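Local structure of leukocyte-associated immunoglobulin-like receptor 1 (Mus musculus, 4ESK) at residues A[39-45]-A[78-84]; A[50-54]-A[64-68]; A[70-75]-A[97-101]. The protein acts as an inhibitory collagen receptor that restrains NK cells, B cells and T cells by recruiting tyrosine phosphatases, represented here by its extracellular immunoglobulin-like domain. One frame throughout, in Å; residues are numbered along the deposited sequence. Where two conformers were deposited one is given.

Interaction 1: residues A[39-45]-A[78-84]; sequences YNMVRLE and YSCIYSK
V42 lays its CG2 methyl over one face of the Y82 ring where residues 39-45 and 78-84 pair antiparallel as the C and F strands of an immunoglobulin fold. This CH-pi contact spans 3.8 Å from V42 CG2 to the Y82 ring centroid. The two side chains run alongside each other on the inner face, and Y82 OH is hydrogen-bonded to D63 OD1. Y39 crosses Y82 at about a right angle, its CG 3.9 Å from Y82 CB. Further along, L44 puts its CG at the edge of the Y78 ring, whose hydroxyl bonds to I74 O in a tyrosine corner. Between Y82 and Y78 along the strand, C80 SG forms the disulfide to C30 of strand 26-31 in the facing sheet.

Paired backbone bonds join R43 with I81 and E45 with S79, while N40 and M41 both face S83 in a classic bulge. On the outer face, I81 is a fitting apolar, beta-branched platform. R43 starts with chi1 74°, wedging CG between N and the carbonyl carbon; its extended chain then brings the guanidinium over I81, with I81 CG2 3.6 Å from the guanidinium plane, off toward its rim. E45, also extended, sets OE1 3.5 Å from I81 CD1, and its OE2 salt-bridges to R91. A water bridges the outer polar groups, lying 2.7 Å from S83 OG, donating to I81 O and accepting from R43 NH1.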
ATOM      1  N   TYR A  39      14.105   8.832   2.424  1.00 16.55           N
ATOM      2  CA  TYR A  39      12.756   9.393   2.596  1.00 17.88           C
ATOM      3  C   TYR A  39      12.340   9.195   4.044  1.00 18.94           C
ATOM      4  O   TYR A  39      12.609   8.134   4.617  1.00 20.94           O
ATOM      5  CB  TYR A  39      11.781   8.731   1.609  1.00 18.55           C
ATOM      6  CG  TYR A  39      12.239   8.904   0.177  1.00 17.94           C
ATOM      7  CD1 TYR A  39      11.997  10.073  -0.507  1.00 18.17           C
ATOM      8  CD2 TYR A  39      13.000   7.928  -0.461  1.00 18.57           C
ATOM      9  CE1 TYR A  39      12.441  10.263  -1.806  1.00 19.34           C
ATOM     10  CE2 TYR A  39      13.465   8.111  -1.754  1.00 18.87           C
ATOM     11  CZ  TYR A  39      13.180   9.287  -2.429  1.00 19.89           C
ATOM     12  OH  TYR A  39      13.623   9.516  -3.721  1.00 21.28           O
ATOM     13  N   ASN A  40      11.735  10.218   4.646  1.00 17.84           N
ATOM     14  CA  ASN A  40      11.340  10.151   6.053  1.00 17.99           C
ATOM     15  C   ASN A  40       9.827  10.031   6.292  1.00 15.98           C
ATOM     16  O   ASN A  40       9.409   9.865   7.427  1.00 15.22           O
ATOM     17  CB  ASN A  40      11.940  11.321   6.858  1.00 19.93           C
ATOM     18  CG  ASN A  40      11.413  12.670   6.437  1.00 21.93           C
ATOM     19  OD1 ASN A  40      10.624  12.795   5.503  1.00 22.14           O
ATOM     20  ND2 ASN A  40      11.875  13.722   7.143  1.00 25.85           N
ATOM     21  N   MET A  41       9.039  10.128   5.226  1.00 15.69           N
ATOM     22  CA  MET A  41       7.597   9.935   5.286  1.00 15.38           C
ATOM     23  C   MET A  41       7.146   8.908   4.258  1.00 13.86           C
ATOM     24  O   MET A  41       7.695   8.805   3.170  1.00 12.10           O
ATOM     25  CB  MET A  41       6.857  11.242   5.020  1.00 16.37           C
ATOM     26  CG  MET A  41       7.021  12.246   6.164  1.00 17.87           C
ATOM     27  SD  MET A  41       6.238  11.686   7.688  1.00 20.14           S
ATOM     28  CE  MET A  41       4.524  11.581   7.145  1.00 20.59           C
ATOM     29  N   VAL A  42       6.104   8.171   4.614  1.00 13.44           N
ATOM     30  CA  VAL A  42       5.475   7.269   3.664  1.00 13.45           C
ATOM     31  C   VAL A  42       3.965   7.442   3.782  1.00 13.23           C
ATOM     32  O   VAL A  42       3.403   7.503   4.890  1.00 13.50           O
ATOM     33  CB  VAL A  42       5.901   5.802   3.875  1.00 13.92           C
ATOM     34  CG1 VAL A  42       5.636   5.327   5.296  1.00 13.75           C
ATOM     35  CG2 VAL A  42       5.204   4.907   2.853  1.00 14.04           C
ATOM     36  N   ARG A  43       3.318   7.527   2.638  1.00 14.07           N
ATOM     37  CA  ARG A  43       1.879   7.669   2.606  1.00 15.21           C
ATOM     38  C   ARG A  43       1.226   6.664   1.670  1.00 14.72           C
ATOM     39  O   ARG A  43       1.787   6.254   0.630  1.00 13.83           O
ATOM     40  CB  ARG A  43       1.467   9.083   2.275  1.00 17.41           C
ATOM     41  CG  ARG A  43       1.634   9.549   0.851  1.00 19.46           C
ATOM     42  CD  ARG A  43       1.134  10.988   0.779  1.00 21.50           C
ATOM     43  NE  ARG A  43       1.241  11.597  -0.542  1.00 23.22           N
ATOM     44  CZ  ARG A  43       2.302  12.263  -1.008  1.00 23.91           C
ATOM     45  NH1 ARG A  43       3.415  12.403  -0.295  1.00 24.75           N
ATOM     46  NH2 ARG A  43       2.245  12.796  -2.211  1.00 24.87           N
ATOM     47  N   LEU A  44       0.064   6.223   2.107  1.00 13.85           N
ATOM     48  CA  LEU A  44      -0.798   5.416   1.288  1.00 14.70           C
ATOM     49  C   LEU A  44      -1.773   6.375   0.655  1.00 15.54           C
ATOM     50  O   LEU A  44      -2.524   7.064   1.370  1.00 17.07           O
ATOM     51  CB  LEU A  44      -1.486   4.385   2.166  1.00 14.87           C
ATOM     52  CG  LEU A  44      -2.292   3.269   1.540  1.00 15.98           C
ATOM     53  CD1 LEU A  44      -1.477   2.538   0.465  1.00 15.78           C
ATOM     54  CD2 LEU A  44      -2.679   2.347   2.683  1.00 14.60           C
ATOM     55  N   GLU A  45      -1.730   6.453  -0.665  1.00 15.92           N
ATOM     56  CA  GLU A  45      -2.638   7.281  -1.450  1.00 17.86           C
ATOM     57  C   GLU A  45      -3.798   6.402  -1.907  1.00 19.20           C
ATOM     58  O   GLU A  45      -3.574   5.286  -2.377  1.00 17.18           O
ATOM     59  CB  GLU A  45      -1.931   7.874  -2.670  1.00 21.34           C
ATOM     60  CG  GLU A  45      -2.782   8.890  -3.448  1.00 24.98           C
ATOM     61  CD  GLU A  45      -2.126   9.407  -4.721  1.00 28.86           C
ATOM     62  OE1 GLU A  45      -1.586  10.524  -4.694  1.00 32.56           O
ATOM     63  OE2 GLU A  45      -2.142   8.694  -5.761  1.00 33.39           O
ATOM     64  N   TYR A  78      -4.955   2.182  -4.932  1.00 14.78           N
ATOM     65  CA  TYR A  78      -3.982   2.473  -3.901  1.00 13.91           C
ATOM     66  C   TYR A  78      -2.574   2.465  -4.452  1.00 14.00           C
ATOM     67  O   TYR A  78      -2.244   1.642  -5.301  1.00 13.20           O
ATOM     68  CB  TYR A  78      -4.042   1.427  -2.803  1.00 14.23           C
ATOM     69  CG  TYR A  78      -5.303   1.476  -1.958  1.00 14.67           C
ATOM     70  CD1 TYR A  78      -5.317   2.131  -0.734  1.00 14.82           C
ATOM     71  CD2 TYR A  78      -6.470   0.869  -2.402  1.00 15.21           C
ATOM     72  CE1 TYR A  78      -6.464   2.176   0.049  1.00 15.93           C
ATOM     73  CE2 TYR A  78      -7.628   0.909  -1.631  1.00 15.72           C
ATOM     74  CZ  TYR A  78      -7.611   1.551  -0.416  1.00 15.52           C
ATOM     75  OH  TYR A  78      -8.753   1.564   0.347  1.00 16.91           O
ATOM     76  N   SER A  79      -1.763   3.396  -3.952  1.00 13.36           N
ATOM     77  CA  SER A  79      -0.339   3.401  -4.246  0.50 13.29           C
ATOM     78  C   SER A  79       0.423   3.927  -3.033  1.00 13.64           C
ATOM     79  O   SER A  79      -0.139   4.671  -2.185  1.00 13.54           O
ATOM     80  CB  SER A  79      -0.054   4.239  -5.487  0.50 13.40           C
ATOM     81  OG  SER A  79      -0.462   5.574  -5.294  0.50 12.91           O
ATOM     82  N   CYS A  80       1.685   3.521  -2.913  1.00 12.51           N
ATOM     83  CA  CYS A  80       2.550   4.012  -1.837  1.00 13.05           C
ATOM     84  C   CYS A  80       3.418   5.159  -2.380  1.00 13.13           C
ATOM     85  O   CYS A  80       3.961   5.050  -3.465  1.00 12.85           O
ATOM     86  CB  CYS A  80       3.469   2.893  -1.334  1.00 13.36           C
ATOM     87  SG  CYS A  80       2.606   1.472  -0.588  1.00 14.95           S
ATOM     88  N   ILE A  81       3.558   6.242  -1.617  1.00 13.54           N
ATOM     89  CA  ILE A  81       4.439   7.373  -1.986  1.00 14.12           C
ATOM     90  C   ILE A  81       5.402   7.639  -0.834  1.00 13.61           C
ATOM     91  O   ILE A  81       4.982   7.827   0.320  1.00 13.06           O
ATOM     92  CB  ILE A  81       3.675   8.684  -2.305  1.00 15.86           C
ATOM     93  CG1 ILE A  81       2.624   8.421  -3.400  1.00 17.30           C
ATOM     94  CG2 ILE A  81       4.687   9.771  -2.686  1.00 16.58           C
ATOM     95  CD1 ILE A  81       1.612   9.516  -3.648  1.00 18.52           C
ATOM     96  N   TYR A  82       6.694   7.625  -1.146  1.00 12.65           N
ATOM     97  CA  TYR A  82       7.738   7.932  -0.185  1.00 13.09           C
ATOM     98  C   TYR A  82       8.177   9.355  -0.464  1.00 14.08           C
ATOM     99  O   TYR A  82       8.323   9.729  -1.629  1.00 15.40           O
ATOM    100  CB  TYR A  82       8.922   6.972  -0.348  1.00 12.44           C
ATOM    101  CG  TYR A  82       8.683   5.639   0.296  1.00 11.75           C
ATOM    102  CD1 TYR A  82       8.042   4.624  -0.401  1.00 11.73           C
ATOM    103  CD2 TYR A  82       9.066   5.396   1.616  1.00 11.89           C
ATOM    104  CE1 TYR A  82       7.817   3.407   0.178  1.00 11.59           C
ATOM    105  CE2 TYR A  82       8.804   4.187   2.210  1.00 11.67           C
ATOM    106  CZ  TYR A  82       8.185   3.189   1.475  1.00 11.59           C
ATOM    107  OH  TYR A  82       7.956   1.995   2.068  1.00 11.48           O
ATOM    108  N   SER A  83       8.376  10.146   0.585  1.00 15.10           N
ATOM    109  CA  SER A  83       8.758  11.549   0.396  1.00 15.80           C
ATOM    110  C   SER A  83       9.738  12.071   1.438  1.00 16.52           C
ATOM    111  O   SER A  83       9.918  11.497   2.510  1.00 15.24           O
ATOM    112  CB  SER A  83       7.511  12.445   0.344  1.00 16.50           C
ATOM    113  OG  SER A  83       6.821  12.409   1.564  1.00 16.88           O
ATOM    114  N   LYS A  84      10.366  13.190   1.080  1.00 19.79           N
ATOM    115  CA  LYS A  84      11.219  13.965   1.973  1.00 22.36           C
ATOM    116  C   LYS A  84      10.929  15.439   1.637  1.00 23.46           C
ATOM    117  O   LYS A  84      11.080  15.864   0.486  1.00 23.67           O
ATOM    118  CB  LYS A  84      12.692  13.643   1.700  1.00 25.17           C
ATOM    119  CG  LYS A  84      13.701  14.451   2.511  1.00 27.06           C
ATOM    120  CD  LYS A  84      13.828  13.927   3.934  1.00 29.94           C
ATOM    121  CE  LYS A  84      14.830  14.728   4.767  1.00 31.49           C
ATOM    122  NZ  LYS A  84      16.103  15.002   4.042  1.00 33.43           N
TER
HETATM  123  O   HOH W   1       4.980  10.455   1.842  1.00 20.74           O

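Interaction 2: residues A[50-54]-A[64-68]; sequences TFMEK and EFEIG
K54 passes over one face of the F65 ring to reach the backbone of E64, linking two strands from opposite sheets of the immunoglobulin sandwich. The axes of 50-54 and 64-67 come no nearer than 8.8 Å and make an angle of 136°, so side chains must fill the gap. Lysine suits this place because it combines a long apolar shaft with a polar tip. Its CB leaves the strand toward 64-68, and with chi1 at 59° and the rest of the chain extended, the lysine is carried across the F65 face to E64 O. CG comes within 4.1 Å of F65 CE1. CD carries the chain onward, and CE then stands over the ring, off centre toward the rim, 4.3 Å from CE to the F65 centroid. At the tip, NZ donates to E64 O over 2.6 Å, lying in the carbonyl plane with a C=O...N angle of 157°. F65, buried, leaves its strand toward 50-54 and runs past K54 in the opposite direction.

M52 also slides past F65. Its CB lies 3.7 Å from F65 CD1, and SD makes an oblique Met-aromatic contact with the ring. Beyond it, CE arrives 4.1 Å from I67 CG1. F51 reaches I67 as well, with CE2 3.7 Å from I67 CD1. Both residues can face 64-68 because F51 and M52 form a classic bulge opposite L44 on the neighbouring strand.

The ammonium of K54 lies 5.2 Å from the F65 centroid, so any cation-pi attraction is weak at most. The short bond to E64 O is the one hydrogen bond between the two segments, while the methylenes and the apolar side chains of F51, M52, F65 and I67 supply a largely dispersive remainder.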
ATOM      1  N   THR A  50      -4.293  11.542  -0.022  1.00 20.84           N
ATOM      2  CA  THR A  50      -3.674  10.879   1.105  1.00 19.86           C
ATOM      3  C   THR A  50      -4.719  10.154   1.944  1.00 19.49           C
ATOM      4  O   THR A  50      -5.719  10.752   2.392  1.00 19.58           O
ATOM      5  CB  THR A  50      -2.901  11.868   1.984  1.00 20.51           C
ATOM      6  OG1 THR A  50      -1.937  12.563   1.184  1.00 21.35           O
ATOM      7  CG2 THR A  50      -2.219  11.147   3.120  1.00 20.76           C
ATOM      8  N   PHE A  51      -4.515   8.858   2.124  1.00 17.84           N
ATOM      9  CA  PHE A  51      -5.405   8.013   2.917  1.00 18.41           C
ATOM     10  C   PHE A  51      -4.854   7.821   4.327  1.00 17.45           C
ATOM     11  O   PHE A  51      -5.558   8.004   5.322  1.00 16.45           O
ATOM     12  CB  PHE A  51      -5.628   6.674   2.192  1.00 19.26           C
ATOM     13  CG  PHE A  51      -6.568   5.733   2.892  1.00 20.54           C
ATOM     14  CD1 PHE A  51      -7.934   5.979   2.908  1.00 22.01           C
ATOM     15  CD2 PHE A  51      -6.093   4.588   3.514  1.00 21.29           C
ATOM     16  CE1 PHE A  51      -8.807   5.092   3.541  1.00 22.41           C
ATOM     17  CE2 PHE A  51      -6.954   3.708   4.154  1.00 23.04           C
ATOM     18  CZ  PHE A  51      -8.318   3.959   4.171  1.00 22.73           C
ATOM     19  N   MET A  52      -3.594   7.423   4.431  1.00 16.66           N
ATOM     20  CA  MET A  52      -2.923   7.249   5.713  1.00 17.05           C
ATOM     21  C   MET A  52      -1.465   7.646   5.488  1.00 16.39           C
ATOM     22  O   MET A  52      -0.951   7.511   4.363  1.00 15.13           O
ATOM     23  CB  MET A  52      -2.981   5.787   6.193  1.00 17.96           C
ATOM     24  CG  MET A  52      -4.317   5.315   6.742  1.00 19.14           C
ATOM     25  SD  MET A  52      -4.339   3.518   6.909  1.00 20.83           S
ATOM     26  CE  MET A  52      -5.915   3.305   7.755  1.00 22.49           C
ATOM     27  N   GLU A  53      -0.823   8.159   6.531  1.00 17.01           N
ATOM     28  CA  GLU A  53       0.602   8.453   6.454  1.00 17.74           C
ATOM     29  C   GLU A  53       1.306   8.346   7.781  1.00 16.46           C
ATOM     30  O   GLU A  53       0.691   8.371   8.850  1.00 15.87           O
ATOM     31  CB  GLU A  53       0.851   9.800   5.791  1.00 19.36           C
ATOM     32  CG  GLU A  53       0.392  10.999   6.589  1.00 21.08           C
ATOM     33  CD  GLU A  53       0.500  12.312   5.823  1.00 23.88           C
ATOM     34  OE1 GLU A  53       1.133  12.370   4.746  1.00 24.03           O
ATOM     35  OE2 GLU A  53      -0.072  13.302   6.325  1.00 26.08           O
ATOM     36  N   LYS A  54       2.617   8.187   7.713  1.00 15.66           N
ATOM     37  CA  LYS A  54       3.438   8.088   8.900  1.00 16.00           C
ATOM     38  C   LYS A  54       4.908   8.237   8.556  1.00 15.60           C
ATOM     39  O   LYS A  54       5.264   8.222   7.390  1.00 14.67           O
ATOM     40  CB  LYS A  54       3.203   6.762   9.645  1.00 16.32           C
ATOM     41  CG  LYS A  54       3.483   5.491   8.858  1.00 17.09           C
ATOM     42  CD  LYS A  54       3.495   4.273   9.779  1.00 17.86           C
ATOM     43  CE  LYS A  54       3.298   2.974   9.016  1.00 18.87           C
ATOM     44  NZ  LYS A  54       3.192   1.792   9.908  1.00 18.87           N
ATOM     45  N   GLU A  64       4.170  -0.790   6.916  1.00 14.22           N
ATOM     46  CA  GLU A  64       2.884  -1.453   6.811  1.00 16.08           C
ATOM     47  C   GLU A  64       1.753  -0.589   7.314  1.00 15.31           C
ATOM     48  O   GLU A  64       1.916   0.150   8.288  1.00 16.16           O
ATOM     49  CB  GLU A  64       2.873  -2.714   7.643  1.00 19.34           C
ATOM     50  CG  GLU A  64       3.806  -3.786   7.162  1.00 22.82           C
ATOM     51  CD  GLU A  64       3.521  -5.117   7.816  1.00 27.17           C
ATOM     52  OE1 GLU A  64       2.448  -5.271   8.442  1.00 29.88           O
ATOM     53  OE2 GLU A  64       4.389  -5.998   7.717  1.00 32.45           O
ATOM     54  N   PHE A  65       0.605  -0.720   6.666  1.00 14.98           N
ATOM     55  CA  PHE A  65      -0.623  -0.052   7.076  1.00 15.39           C
ATOM     56  C   PHE A  65      -1.689  -1.135   7.225  1.00 16.37           C
ATOM     57  O   PHE A  65      -2.006  -1.807   6.254  1.00 16.40           O
ATOM     58  CB  PHE A  65      -1.060   0.941   6.008  1.00 14.74           C
ATOM     59  CG  PHE A  65      -0.109   2.090   5.795  1.00 14.60           C
ATOM     60  CD1 PHE A  65      -0.303   3.276   6.453  1.00 14.19           C
ATOM     61  CD2 PHE A  65       0.948   1.995   4.903  1.00 14.75           C
ATOM     62  CE1 PHE A  65       0.559   4.346   6.266  1.00 14.66           C
ATOM     63  CE2 PHE A  65       1.822   3.058   4.711  1.00 15.14           C
ATOM     64  CZ  PHE A  65       1.615   4.243   5.382  1.00 15.07           C
ATOM     65  N   GLU A  66      -2.209  -1.337   8.433  1.00 17.42           N
ATOM     66  CA  GLU A  66      -3.287  -2.293   8.631  0.50 18.27           C
ATOM     67  C   GLU A  66      -4.611  -1.564   8.502  1.00 18.30           C
ATOM     68  O   GLU A  66      -4.822  -0.535   9.150  1.00 16.89           O
ATOM     69  CB  GLU A  66      -3.215  -2.990   9.984  0.50 19.73           C
ATOM     70  CG  GLU A  66      -4.111  -4.224  10.030  0.50 21.08           C
ATOM     71  CD  GLU A  66      -4.285  -4.796  11.416  0.50 22.34           C
ATOM     72  OE1 GLU A  66      -3.695  -4.249  12.370  0.50 24.78           O
ATOM     73  OE2 GLU A  66      -5.006  -5.804  11.554  0.50 24.87           O
ATOM     74  N   ILE A  67      -5.478  -2.104   7.649  1.00 16.99           N
ATOM     75  CA  ILE A  67      -6.778  -1.551   7.348  1.00 17.49           C
ATOM     76  C   ILE A  67      -7.842  -2.623   7.584  1.00 17.73           C
ATOM     77  O   ILE A  67      -8.015  -3.520   6.781  1.00 17.24           O
ATOM     78  CB  ILE A  67      -6.891  -1.076   5.891  1.00 18.67           C
ATOM     79  CG1 ILE A  67      -5.739  -0.139   5.522  1.00 19.30           C
ATOM     80  CG2 ILE A  67      -8.214  -0.373   5.652  1.00 18.74           C
ATOM     81  CD1 ILE A  67      -5.751   0.210   4.048  1.00 19.15           C
ATOM     82  N   GLY A  68      -8.556  -2.532   8.705  1.00 17.42           N
ATOM     83  CA  GLY A  68      -9.558  -3.550   9.010  1.00 17.87           C
ATOM     84  C   GLY A  68     -10.328  -3.219  10.272  1.00 18.11           C
ATOM     85  O   GLY A  68      -9.784  -2.573  11.167  1.00 18.10           O
TER

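Interaction 3: residues A[70-75]-A[97-101]; sequences VNETIT and LKVIK
V99 packs its two methyls against the turn formed by residues 70-75, in the loop between the E and F strands of the immunoglobulin fold, as the last strand of the domain runs past it. This is the close-packed part. V99 CG2 sits 3.6 Å from N71 O and 4.0 Å from I74 CB, and V99 CG1 meets V70 CG2 at 4.1 Å. A small branched side chain suits the place: both methyls straddle N71 O, and CG1 turns on to V70 while CG2 turns on to I74. I74 extends the apolar layer by setting CG2 near L97 CD1, and V70 and L97 continue it to I20 of strand 17-21.

The turn keeps its shape through its own bonds. N71 OD1 accepts from T73 N, giving an Asx turn, and also from T73 OG1. The amide donor stands well above the carbonyl plane of N71, whereas the hydroxyl donor lies in it. I74 N bonds back to N71 O, the same carbonyl that V99 packs against. One cost of this close fit is E72 N, a buried amide for which the model offers no partner. N71 is also a predicted N-glycosylation site, unmodified here.

T75 is the hinge between the packed side and the solvent side. Its chi1 of -62° places OG1 beside its own N and turns it to V99, whose N donates to it over 3.0 Å, nearly straight at 166°. Threonine serves both sides, because its CG2 lies 3.7 Å from the CD of exposed K98, where the looser part begins. The bent K98 chain brings NZ back to a water that accepts from it, donates to V99 O and lies 2.7 Å from T75 OG1.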
ATOM      1  N   VAL A  70     -12.682  -4.036   6.966  1.00 16.87           N
ATOM      2  CA  VAL A  70     -13.026  -3.235   5.790  1.00 17.31           C
ATOM      3  C   VAL A  70     -14.535  -3.179   5.514  1.00 18.33           C
ATOM      4  O   VAL A  70     -15.288  -4.121   5.790  1.00 19.15           O
ATOM      5  CB  VAL A  70     -12.288  -3.681   4.504  1.00 17.95           C
ATOM      6  CG1 VAL A  70     -10.774  -3.541   4.694  1.00 17.34           C
ATOM      7  CG2 VAL A  70     -12.671  -5.101   4.116  1.00 18.53           C
ATOM      8  N   ASN A  71     -14.948  -2.054   4.963  1.00 19.45           N
ATOM      9  CA  ASN A  71     -16.264  -1.942   4.353  1.00 21.37           C
ATOM     10  C   ASN A  71     -16.184  -1.265   2.990  1.00 22.82           C
ATOM     11  O   ASN A  71     -15.093  -1.123   2.427  1.00 22.50           O
ATOM     12  CB  ASN A  71     -17.235  -1.249   5.318  1.00 21.93           C
ATOM     13  CG  ASN A  71     -16.851   0.184   5.595  1.00 23.51           C
ATOM     14  OD1 ASN A  71     -16.045   0.778   4.873  1.00 24.66           O
ATOM     15  ND2 ASN A  71     -17.427   0.757   6.653  1.00 25.67           N
ATOM     16  N   GLU A  72     -17.333  -0.847   2.448  1.00 23.13           N
ATOM     17  CA  GLU A  72     -17.410  -0.301   1.098  0.50 24.12           C
ATOM     18  C   GLU A  72     -16.544   0.948   0.889  1.00 23.60           C
ATOM     19  O   GLU A  72     -16.162   1.239  -0.215  1.00 24.18           O
ATOM     20  CB  GLU A  72     -18.878  -0.020   0.709  0.50 25.86           C
ATOM     21  CG  GLU A  72     -19.577   1.104   1.477  0.50 26.98           C
ATOM     22  CD  GLU A  72     -20.067   0.708   2.866  0.50 27.92           C
ATOM     23  OE1 GLU A  72     -20.048  -0.501   3.210  0.50 27.19           O
ATOM     24  OE2 GLU A  72     -20.481   1.622   3.619  0.50 29.38           O
ATOM     25  N   THR A  73     -16.248   1.675   1.969  1.00 23.50           N
ATOM     26  CA  THR A  73     -15.400   2.873   1.884  1.00 23.36           C
ATOM     27  C   THR A  73     -13.946   2.520   1.492  1.00 23.70           C
ATOM     28  O   THR A  73     -13.172   3.401   1.111  1.00 24.54           O
ATOM     29  CB  THR A  73     -15.408   3.686   3.199  1.00 23.55           C
ATOM     30  OG1 THR A  73     -14.669   3.015   4.238  1.00 25.83           O
ATOM     31  CG2 THR A  73     -16.865   3.911   3.677  1.00 23.91           C
ATOM     32  N   ILE A  74     -13.593   1.241   1.583  1.00 21.71           N
ATOM     33  CA  ILE A  74     -12.223   0.801   1.286  1.00 21.11           C
ATOM     34  C   ILE A  74     -12.002   0.477  -0.203  1.00 19.72           C
ATOM     35  O   ILE A  74     -10.856   0.456  -0.700  1.00 18.85           O
ATOM     36  CB  ILE A  74     -11.849  -0.364   2.217  1.00 20.99           C
ATOM     37  CG1 ILE A  74     -11.919   0.089   3.681  1.00 20.41           C
ATOM     38  CG2 ILE A  74     -10.428  -0.890   1.932  1.00 19.17           C
ATOM     39  CD1 ILE A  74     -11.155   1.374   4.003  1.00 21.35           C
ATOM     40  N   THR A  75     -13.078   0.266  -0.951  1.00 18.90           N
ATOM     41  CA  THR A  75     -12.978   0.129  -2.403  1.00 18.58           C
ATOM     42  C   THR A  75     -12.276   1.318  -3.063  1.00 19.70           C
ATOM     43  O   THR A  75     -12.627   2.480  -2.802  1.00 19.49           O
ATOM     44  CB  THR A  75     -14.363  -0.118  -3.033  1.00 19.19           C
ATOM     45  OG1 THR A  75     -14.879  -1.351  -2.523  1.00 18.33           O
ATOM     46  CG2 THR A  75     -14.309  -0.167  -4.554  1.00 18.95           C
ATOM     47  N   LEU A  97      -8.523  -2.326  -5.073  1.00 14.77           N
ATOM     48  CA  LEU A  97      -9.299  -3.191  -4.191  1.00 15.78           C
ATOM     49  C   LEU A  97     -10.776  -3.018  -4.453  1.00 17.66           C
ATOM     50  O   LEU A  97     -11.238  -1.895  -4.625  1.00 17.83           O
ATOM     51  CB  LEU A  97      -9.066  -2.877  -2.736  1.00 16.06           C
ATOM     52  CG  LEU A  97      -7.632  -2.937  -2.255  1.00 16.63           C
ATOM     53  CD1 LEU A  97      -7.655  -2.666  -0.772  1.00 15.62           C
ATOM     54  CD2 LEU A  97      -7.033  -4.312  -2.561  1.00 16.60           C
ATOM     55  N   LYS A  98     -11.501  -4.132  -4.452  1.00 17.81           N
ATOM     56  CA  LYS A  98     -12.950  -4.095  -4.530  1.00 20.25           C
ATOM     57  C   LYS A  98     -13.499  -4.920  -3.370  1.00 20.52           C
ATOM     58  O   LYS A  98     -13.213  -6.120  -3.237  1.00 19.56           O
ATOM     59  CB  LYS A  98     -13.445  -4.585  -5.901  1.00 21.85           C
ATOM     60  CG  LYS A  98     -14.973  -4.722  -6.005  1.00 25.02           C
ATOM     61  CD  LYS A  98     -15.695  -3.438  -5.598  1.00 26.39           C
ATOM     62  CE  LYS A  98     -17.223  -3.553  -5.687  1.00 28.13           C
ATOM     63  NZ  LYS A  98     -17.856  -2.202  -5.781  1.00 28.76           N
ATOM     64  N   VAL A  99     -14.246  -4.248  -2.493  1.00 20.67           N
ATOM     65  CA  VAL A  99     -14.791  -4.868  -1.296  1.00 22.02           C
ATOM     66  C   VAL A  99     -16.190  -5.362  -1.651  1.00 25.40           C
ATOM     67  O   VAL A  99     -16.981  -4.612  -2.218  1.00 25.94           O
ATOM     68  CB  VAL A  99     -14.836  -3.892  -0.093  1.00 22.85           C
ATOM     69  CG1 VAL A  99     -15.477  -4.562   1.129  1.00 21.86           C
ATOM     70  CG2 VAL A  99     -13.426  -3.428   0.247  1.00 22.31           C
ATOM     71  N   ILE A 100     -16.471  -6.630  -1.352  1.00 27.73           N
ATOM     72  CA  ILE A 100     -17.765  -7.224  -1.734  1.00 32.15           C
ATOM     73  C   ILE A 100     -18.593  -7.690  -0.529  1.00 36.72           C
ATOM     74  O   ILE A 100     -18.051  -8.215   0.458  1.00 35.48           O
ATOM     75  CB  ILE A 100     -17.593  -8.352  -2.788  1.00 33.99           C
ATOM     76  CG1 ILE A 100     -16.763  -9.523  -2.250  1.00 35.24           C
ATOM     77  CG2 ILE A 100     -16.960  -7.803  -4.061  1.00 33.00           C
ATOM     78  CD1 ILE A 100     -17.578 -10.764  -1.942  1.00 38.06           C
ATOM     79  N   LYS A 101     -19.907  -7.457  -0.624  1.00 40.82           N
ATOM     80  CA  LYS A 101     -20.891  -7.830   0.400  1.00 43.76           C
ATOM     81  C   LYS A 101     -21.752  -8.976  -0.112  1.00 44.96           C
ATOM     82  O   LYS A 101     -21.369 -10.140  -0.003  1.00 49.49           O
ATOM     83  CB  LYS A 101     -21.791  -6.633   0.739  1.00 43.96           C
TER
HETATM   84  O   HOH W   2     -17.556  -1.457  -2.898  1.00 37.67           O

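How the interactions relate
Interaction 1 forms the centre of the larger sheet, and the other two adjoin it. Its strand 41-46 is also the neighbour of 49-55 from interaction 2: L44 O and F51 N lie 2.8 Å apart, a probable hydrogen bond, and the centres of the two contacts are about 10 Å apart. Interaction 3 lies across the chain's centre from interaction 1, about 22 Å between centres, yet Y78 CE2 touches L97 CD1 at 3.7 Å. I74 is shared packing between interactions 2 and 3, its CD1 being 3.8 Å from both I67 CG2 and F51 CZ. Interaction 2 spans the two sheets, interaction 1 adds the C80-C30 disulfide as a cross-sheet tie, and interaction 3 fastens the 70-75 loop to the last strand.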